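Local coordinates for Glyco_hydro_cc domain-containing protein (PDB 6UB0), which hydrolyses beta-1,3-glucan as a curdlan-specific exo-beta-1,3-glucanase of glycoside hydrolase family GH128, subgroup III, at residues H142-S147 against V174-G179; E75-S80 against P109-G114; G39-P44 against S67-A72. All blocks are in the same frame, centred on the assembly; numbering follows the deposited sequence.

Interaction 1 (H142-S147 against V174-G179); sequences HWHGPS and VTEFEG. With GLC (alpha-D-glucopyranose), chain B.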
# COMPACT_ATOMS: atom_id res chain seq x y z
N HIS A 142 -4.91 -1.86 -4.15
CA HIS A 142 -3.95 -2.33 -5.16
C HIS A 142 -4.57 -2.35 -6.55
O HIS A 142 -5.72 -2.80 -6.59
CB HIS A 142 -3.60 -3.76 -4.92
CG HIS A 142 -2.83 -4.04 -3.70
ND1 HIS A 142 -2.59 -5.30 -3.32
CD2 HIS A 142 -2.28 -3.22 -2.78
CE1 HIS A 142 -1.84 -5.29 -2.24
NE2 HIS A 142 -1.64 -4.02 -1.86
N TRP A 143 -3.84 -2.01 -7.64
CA TRP A 143 -4.35 -2.16 -9.02
C TRP A 143 -3.25 -2.75 -9.91
O TRP A 143 -2.15 -2.16 -9.94
CB TRP A 143 -4.88 -0.82 -9.54
CG TRP A 143 -5.50 -0.99 -10.88
CD1 TRP A 143 -6.79 -1.35 -11.16
CD2 TRP A 143 -4.82 -0.94 -12.14
NE1 TRP A 143 -6.98 -1.43 -12.52
CE2 TRP A 143 -5.78 -1.19 -13.15
CE3 TRP A 143 -3.50 -0.68 -12.51
CZ2 TRP A 143 -5.44 -1.17 -14.49
CZ3 TRP A 143 -3.18 -0.65 -13.85
CH2 TRP A 143 -4.14 -0.90 -14.83
N HIS A 144 -3.48 -3.94 -10.49
CA HIS A 144 -2.60 -4.57 -11.50
C HIS A 144 -3.43 -4.78 -12.77
O HIS A 144 -4.60 -5.15 -12.69
CB HIS A 144 -2.05 -5.92 -11.06
CG HIS A 144 -1.21 -5.87 -9.82
ND1 HIS A 144 0.14 -6.21 -9.84
CD2 HIS A 144 -1.52 -5.56 -8.55
CE1 HIS A 144 0.63 -6.10 -8.63
NE2 HIS A 144 -0.36 -5.68 -7.83
N GLY A 145 -2.82 -4.54 -13.92
CA GLY A 145 -3.55 -4.63 -15.18
C GLY A 145 -2.65 -4.15 -16.31
O GLY A 145 -1.62 -3.53 -16.05
N PRO A 146 -3.01 -4.50 -17.56
CA PRO A 146 -2.26 -3.99 -18.69
C PRO A 146 -2.03 -2.38 -18.53
O PRO A 146 -2.92 -1.82 -17.99
CB PRO A 146 -3.11 -4.45 -19.89
CG PRO A 146 -3.80 -5.69 -19.38
CD PRO A 146 -4.13 -5.37 -17.94
N SER A 147 -0.96 -2.01 -19.21
CA SER A 147 -0.42 -0.63 -19.34
C SER A 147 -1.42 0.32 -20.04
O SER A 147 -1.37 1.52 -19.72
CB SER A 147 0.88 -0.70 -20.10
OG SER A 147 0.66 -1.49 -21.32
N VAL A 174 -2.48 3.89 -2.35
CA VAL A 174 -2.37 2.87 -3.42
C VAL A 174 -1.04 2.15 -3.22
O VAL A 174 0.04 2.63 -3.71
CB VAL A 174 -2.46 3.44 -4.85
CG1 VAL A 174 -2.57 2.30 -5.84
CG2 VAL A 174 -3.62 4.42 -5.06
N THR A 175 -1.06 1.14 -2.40
CA THR A 175 0.20 0.51 -1.90
C THR A 175 0.79 -0.42 -2.96
O THR A 175 1.90 -0.86 -2.77
CB THR A 175 0.02 -0.16 -0.54
OG1 THR A 175 -1.07 -1.06 -0.55
CG2 THR A 175 -0.31 0.82 0.58
N GLU A 176 0.03 -0.75 -4.01
CA GLU A 176 0.54 -1.48 -5.19
C GLU A 176 -0.17 -0.93 -6.43
O GLU A 176 -1.39 -0.99 -6.47
CB GLU A 176 0.23 -2.97 -5.18
CG GLU A 176 0.96 -3.80 -4.16
CD GLU A 176 0.65 -5.28 -4.18
OE1 GLU A 176 -0.02 -5.74 -5.12
OE2 GLU A 176 1.02 -5.97 -3.21
N PHE A 177 0.58 -0.52 -7.44
CA PHE A 177 0.01 -0.48 -8.81
C PHE A 177 1.06 -0.91 -9.83
O PHE A 177 2.24 -0.62 -9.65
CB PHE A 177 -0.57 0.91 -9.04
CG PHE A 177 0.46 2.00 -9.02
CD1 PHE A 177 1.13 2.36 -10.18
CD2 PHE A 177 0.77 2.66 -7.84
CE1 PHE A 177 2.10 3.35 -10.15
CE2 PHE A 177 1.71 3.67 -7.84
CZ PHE A 177 2.34 4.03 -9.01
N GLU A 178 0.61 -1.59 -10.90
CA GLU A 178 1.53 -2.15 -11.91
C GLU A 178 0.84 -2.09 -13.27
O GLU A 178 -0.18 -2.77 -13.41
CB GLU A 178 1.90 -3.58 -11.49
CG GLU A 178 2.67 -4.32 -12.53
CD GLU A 178 2.99 -5.76 -12.23
OE1 GLU A 178 2.13 -6.48 -11.62
OE2 GLU A 178 4.12 -6.17 -12.64
N GLY A 179 1.36 -1.26 -14.18
CA GLY A 179 0.97 -1.24 -15.61
C GLY A 179 1.84 -2.17 -16.45
O GLY A 179 3.03 -1.80 -16.71
C1 GLC B . -0.34 -8.89 -5.41
C2 GLC B . 0.16 -9.47 -4.08
C3 GLC B . 1.51 -10.17 -4.26
C4 GLC B . 1.41 -11.18 -5.44
C5 GLC B . 0.82 -10.55 -6.67
C6 GLC B . 0.67 -11.48 -7.90
O1 GLC B . 0.56 -7.95 -6.01
O2 GLC B . 0.33 -8.53 -2.99
O3 GLC B . 1.87 -10.80 -3.03
O4 GLC B . 2.70 -11.55 -5.80
O5 GLC B . -0.46 -10.02 -6.31
O6 GLC B . 0.40 -12.74 -7.37
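The imidazole of H144 is held between two carboxylates of the neighbouring strand, E176 and E178, one at each ring nitrogen. NE2 donates to E176 OE1 (2.7 Å) and ND1 to E178 OE1 (2.7 Å). Both acceptors lie near the ring plane, yet the carboxylates stand almost upright to it, with E176 turned 84° from the imidazole, and each offers the anti side of its oxygen. Gripped at two edges, the ring can hardly rotate or flip, and a histidine suits the place because its two ring nitrogens can each donate to a different carboxylate. E178 gets there by an extended chain whose CG is anti to the backbone N (chi1 172°).

H142 meets E176 quite differently. Here the carboxylate lies over a face of the ring, their planes 13° apart, and E176 CG sits 3.5 Å from the centroid of the H142 ring in a CH-pi contact. The ND1 of H142 turns to E75, outside this pair of strands. E176 is thereby wedged between the flat of one histidine and the edge of the other; its OE2 accepts from O2 of the glucose (2.7 Å) and also from W29.

Beneath these groups the strands run parallel, joined by W143 N to E176 O (2.9 Å), E178 N to W143 O (3.0 Å) and G145 N to E178 O (3.2 Å). W143, whose NE1 is bonded to D152 of helix 150-166, and F177, packed on helix 183-199, occupy the other face. G145 N lies 3.9 Å above the W143 ring plane, and glycine has no side chain to disturb that packing. Together the strands and helix 150-166 form a parallel beta-alpha-beta unit of the TIM barrel, with H142, H144 and E176 lining the glucan pocket; E176 is consistent with the strand-seven glutamate of related barrels.

Interaction 2 (E75-S80 against P109-G114); sequences EPDIAS and PAVSNG. With GLC (alpha-D-glucopyranose), chain B.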
# COMPACT_ATOMS: atom_id res chain seq x y z
N GLU A 75 -4.41 -8.09 0.89
CA GLU A 75 -5.33 -8.82 -0.06
C GLU A 75 -6.06 -9.93 0.68
O GLU A 75 -5.99 -11.13 0.35
CB GLU A 75 -4.58 -9.31 -1.31
CG GLU A 75 -4.24 -8.18 -2.27
CD GLU A 75 -3.70 -8.59 -3.62
OE1 GLU A 75 -3.68 -9.83 -3.87
OE2 GLU A 75 -3.42 -7.64 -4.42
N PRO A 76 -6.86 -9.56 1.72
CA PRO A 76 -7.70 -10.55 2.39
C PRO A 76 -8.74 -11.15 1.41
O PRO A 76 -9.21 -12.28 1.62
CB PRO A 76 -8.32 -9.72 3.54
CG PRO A 76 -8.35 -8.30 3.00
CD PRO A 76 -7.04 -8.20 2.24
N ASP A 77 -9.07 -10.41 0.36
CA ASP A 77 -9.99 -10.81 -0.74
C ASP A 77 -9.35 -11.80 -1.73
O ASP A 77 -10.10 -12.21 -2.66
CB ASP A 77 -10.48 -9.59 -1.53
CG ASP A 77 -9.37 -8.82 -2.26
OD1 ASP A 77 -8.26 -8.63 -1.66
OD2 ASP A 77 -9.65 -8.33 -3.36
N ILE A 78 -8.13 -12.30 -1.52
CA ILE A 78 -7.47 -13.27 -2.46
C ILE A 78 -7.01 -14.49 -1.67
O ILE A 78 -6.37 -14.35 -0.65
CB ILE A 78 -6.31 -12.58 -3.22
CG1 ILE A 78 -6.82 -11.41 -4.08
CG2 ILE A 78 -5.47 -13.58 -4.01
CD1 ILE A 78 -7.55 -11.79 -5.37
N ALA A 79 -7.40 -15.70 -2.11
CA ALA A 79 -7.32 -16.90 -1.26
C ALA A 79 -5.86 -17.27 -0.98
O ALA A 79 -5.58 -17.71 0.17
CB ALA A 79 -8.10 -18.04 -1.90
N SER A 80 -4.93 -16.90 -1.87
CA SER A 80 -3.50 -17.22 -1.69
C SER A 80 -2.76 -16.05 -1.03
O SER A 80 -1.57 -16.21 -0.77
CB SER A 80 -2.86 -17.56 -2.97
OG SER A 80 -2.86 -16.42 -3.78
N PRO A 109 -6.90 -3.06 5.65
CA PRO A 109 -6.43 -4.16 4.80
C PRO A 109 -6.46 -3.62 3.37
O PRO A 109 -7.34 -2.81 2.99
CB PRO A 109 -7.44 -5.28 5.07
CG PRO A 109 -8.06 -4.88 6.39
CD PRO A 109 -8.19 -3.38 6.28
N ALA A 110 -5.52 -4.09 2.56
CA ALA A 110 -5.32 -3.63 1.17
C ALA A 110 -6.00 -4.62 0.21
O ALA A 110 -5.64 -5.80 0.25
CB ALA A 110 -3.85 -3.58 0.82
N VAL A 111 -7.04 -4.19 -0.48
CA VAL A 111 -7.74 -5.11 -1.42
C VAL A 111 -7.12 -5.05 -2.81
O VAL A 111 -6.65 -4.02 -3.23
CB VAL A 111 -9.25 -4.86 -1.41
CG1 VAL A 111 -9.77 -5.30 -0.06
CG2 VAL A 111 -9.61 -3.42 -1.71
N SER A 112 -7.39 -6.12 -3.58
CA SER A 112 -7.09 -6.20 -5.03
C SER A 112 -8.06 -5.31 -5.81
O SER A 112 -8.91 -4.65 -5.20
CB SER A 112 -7.08 -7.64 -5.54
OG SER A 112 -8.40 -8.17 -5.71
N ASN A 113 -7.88 -5.26 -7.11
CA ASN A 113 -8.78 -4.54 -8.04
C ASN A 113 -9.77 -5.53 -8.67
O ASN A 113 -10.35 -5.13 -9.70
CB ASN A 113 -8.02 -3.73 -9.09
CG ASN A 113 -7.25 -4.56 -10.09
OD1 ASN A 113 -6.24 -5.18 -9.77
ND2 ASN A 113 -7.69 -4.49 -11.35
N GLY A 114 -9.86 -6.74 -8.12
CA GLY A 114 -10.88 -7.76 -8.44
C GLY A 114 -12.27 -7.16 -8.30
O GLY A 114 -12.43 -6.20 -7.53
C1 GLC B . -0.34 -8.89 -5.41
C2 GLC B . 0.16 -9.47 -4.08
C3 GLC B . 1.51 -10.17 -4.26
C4 GLC B . 1.41 -11.18 -5.44
C5 GLC B . 0.82 -10.55 -6.67
C6 GLC B . 0.67 -11.48 -7.90
O1 GLC B . 0.56 -7.95 -6.01
O2 GLC B . 0.33 -8.53 -2.99
O3 GLC B . 1.87 -10.80 -3.03
O4 GLC B . 2.70 -11.55 -5.80
O5 GLC B . -0.46 -10.02 -6.31
O6 GLC B . 0.40 -12.74 -7.37
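D77 grips S112 with its carboxylate, and this is the tight end of the contact. OD2 takes the hydroxyl OG at 2.7 Å and the backbone N of S112 at 3.2 Å, the two donors arriving from opposite faces of the carboxylate plane; OD1 adds a weak bond to the same N. The short aspartate reaches them because its CG lies between the backbone N and the carbonyl carbon (chi1 63°), which turns the carboxylate toward S112. The S112 hydroxyl also accepts from G114 N (3.2 Å), closing an ST turn over S112-G114.

A second close joint is the bond from E75 N to A110 O (2.7 Å). P76 then begins the bend of a type I turn, completed by I78 N to E75 O (3.1 Å); its fixed phi suits that corner, and its CG rests on P109 CB at 3.8 Å, the two side chains crossing at about a right angle. W122 of helix 119-130 packs on P76 as well.

Toward the outside the contact thins to I78, partly exposed, which only brushes S112, its CD1 lying 3.7 Å from S112 OG. On the pocket side, the extended side chain of E75 points to the sugar, OE2 coming within 3.5 Å of glucose C1.

The chemistry implies a turn anchored by one buried carboxylate. D77 OD2 also receives G119 N, at the start of helix 119-130, so the gathered donors and the helix end would probably stabilise the aspartate as an anion. E75, at the start of this turn, hydrogen-bonds through OE2 to H142 ND1 beside the glucose, a place consistent with the strand-four glutamate of related TIM-barrel glycosidases.

Interaction 3 (G39-P44 against S67-A72); sequences GIEYVP and SKNLLA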
# COMPACT_ATOMS: atom_id res chain seq x y z
N GLY A 39 16.36 8.70 5.90
CA GLY A 39 15.45 9.72 5.36
C GLY A 39 14.17 9.12 4.80
O GLY A 39 13.38 9.86 4.20
N ILE A 40 13.90 7.83 5.01
CA ILE A 40 12.58 7.29 4.53
C ILE A 40 11.90 6.51 5.64
O ILE A 40 12.59 5.82 6.40
CB ILE A 40 12.68 6.53 3.22
CG1 ILE A 40 13.82 5.54 3.20
CG2 ILE A 40 12.73 7.47 2.00
CD1 ILE A 40 13.92 4.83 1.90
N GLU A 41 10.59 6.74 5.75
CA GLU A 41 9.73 6.20 6.83
C GLU A 41 9.40 4.78 6.39
O GLU A 41 8.75 4.64 5.38
CB GLU A 41 8.44 6.99 6.99
CG GLU A 41 7.54 6.41 8.07
CD GLU A 41 6.16 7.02 8.12
OE1 GLU A 41 6.07 8.23 7.83
OE2 GLU A 41 5.19 6.29 8.46
N TYR A 42 9.89 3.79 7.13
CA TYR A 42 9.41 2.40 6.99
C TYR A 42 8.01 2.31 7.62
O TYR A 42 7.72 2.88 8.72
CB TYR A 42 10.37 1.42 7.67
CG TYR A 42 9.82 0.03 7.74
CD1 TYR A 42 9.68 -0.71 6.58
CD2 TYR A 42 9.39 -0.52 8.94
CE1 TYR A 42 9.18 -1.99 6.61
CE2 TYR A 42 8.89 -1.81 8.98
CZ TYR A 42 8.75 -2.52 7.80
OH TYR A 42 8.24 -3.77 7.78
N VAL A 43 7.13 1.57 6.95
CA VAL A 43 5.75 1.34 7.45
C VAL A 43 5.58 -0.15 7.70
O VAL A 43 5.52 -0.95 6.78
CB VAL A 43 4.69 1.89 6.48
CG1 VAL A 43 3.31 1.65 7.05
CG2 VAL A 43 4.93 3.35 6.19
N PRO A 44 5.45 -0.58 8.98
CA PRO A 44 5.19 -1.99 9.26
C PRO A 44 3.83 -2.44 8.71
O PRO A 44 2.92 -1.60 8.65
CB PRO A 44 5.23 -2.05 10.80
CG PRO A 44 6.03 -0.84 11.18
CD PRO A 44 5.65 0.22 10.17
N SER A 67 8.07 5.30 13.37
CA SER A 67 7.11 4.97 12.28
C SER A 67 5.78 5.64 12.64
O SER A 67 5.34 5.49 13.79
CB SER A 67 6.98 3.48 12.12
OG SER A 67 8.17 2.92 11.56
N LYS A 68 5.23 6.43 11.72
CA LYS A 68 3.99 7.21 11.97
C LYS A 68 2.77 6.37 11.58
O LYS A 68 1.65 6.83 11.80
CB LYS A 68 4.09 8.52 11.19
CG LYS A 68 5.35 9.31 11.53
CD LYS A 68 5.70 10.40 10.56
CE LYS A 68 5.15 11.75 10.96
NZ LYS A 68 6.07 12.84 10.56
N ASN A 69 2.98 5.24 10.93
CA ASN A 69 1.89 4.59 10.16
C ASN A 69 2.01 3.08 10.30
O ASN A 69 3.11 2.58 10.41
CB ASN A 69 1.91 4.95 8.67
CG ASN A 69 1.58 6.39 8.37
OD1 ASN A 69 0.44 6.77 8.46
ND2 ASN A 69 2.58 7.21 8.06
N LEU A 70 0.87 2.39 10.29
CA LEU A 70 0.86 0.92 10.30
C LEU A 70 -0.14 0.45 9.24
O LEU A 70 -1.26 1.02 9.18
CB LEU A 70 0.40 0.37 11.65
CG LEU A 70 1.27 0.73 12.85
CD1 LEU A 70 0.58 0.31 14.13
CD2 LEU A 70 2.64 0.10 12.73
N LEU A 71 0.20 -0.62 8.55
CA LEU A 71 -0.70 -1.22 7.50
C LEU A 71 -1.28 -2.57 7.98
O LEU A 71 -0.53 -3.39 8.57
CB LEU A 71 0.03 -1.48 6.19
CG LEU A 71 0.47 -0.26 5.42
CD1 LEU A 71 1.64 -0.61 4.51
CD2 LEU A 71 -0.65 0.42 4.65
N ALA A 72 -2.50 -2.85 7.56
CA ALA A 72 -3.19 -4.11 7.90
C ALA A 72 -3.06 -5.10 6.74
O ALA A 72 -2.22 -4.87 5.85
CB ALA A 72 -4.62 -3.83 8.23
O HOH W 1 10.65 4.58 10.11
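P44, E41 and V43 carry most of this contact, which joins the third and fourth strands of the TIM barrel, 41-42 and 69-71, along paths that approach most closely near P44 and L70. The touching parts run 46° apart, and one backbone bond ties them, L71 N to P44 O (2.9 Å).

The P44 ring crosses the L70 side chain obliquely, its CG 3.8 Å from L70 CD2, apolar against apolar, and L70 in turn meets Y100 and A104.

At the other end E41 stretches across, CG anti to its own backbone N and the chain extended; a long acidic residue can span the wider separation here, where the E41 and S67 CA atoms stand 6.2 Å apart. Its OE2 takes N69 ND2 at 2.8 Å through the syn lone pair, with carboxylate and amide planes only 2° apart. So flat a pairing limits the rotation of both groups, and E41 is held at OE1 as well by a salt bridge with R205, a likely balance for the charge. K68 N adds a weak bond to OE2. Nearby, S67 OG donates to Y42 O (2.9 Å), tilted 32° from the carbonyl plane; a short hydroxyl side chain suits so close a reach.

Between these polar ends V43 points its CG1 at L71 CG (3.8 Å), a beta-branched residue well suited to an extended chain. W173 of strand 172-180 closes over both in the barrel interior.

N69 O, buried here, has no polar partner: proline has no N-H to give it, and it faces P44 CD and V43 CG1, each carbon 3.5 Å away.

How the interactions relate
From the N terminus, interaction 3 comes first, closing a loop over helix 52-64; interaction 2 follows, spanning helix 86-96 and most of strand 105-111, and interaction 1 closes over helix 150-166. The three loops stand in series, none enclosing or crossing another. Interaction 3 bridges strand 41-42 to strand 69-71, the gap between the three- and five-stranded parts of the barrel. Strand 69-71 then neighbours 105-111, and A72 packs on P109, leading into interaction 2. Strand 105-111 neighbours 138-146, where V111 pairs with H142 of interaction 1. Across the interior, L71 touches T175, while interactions 1 and 2 share the glucose.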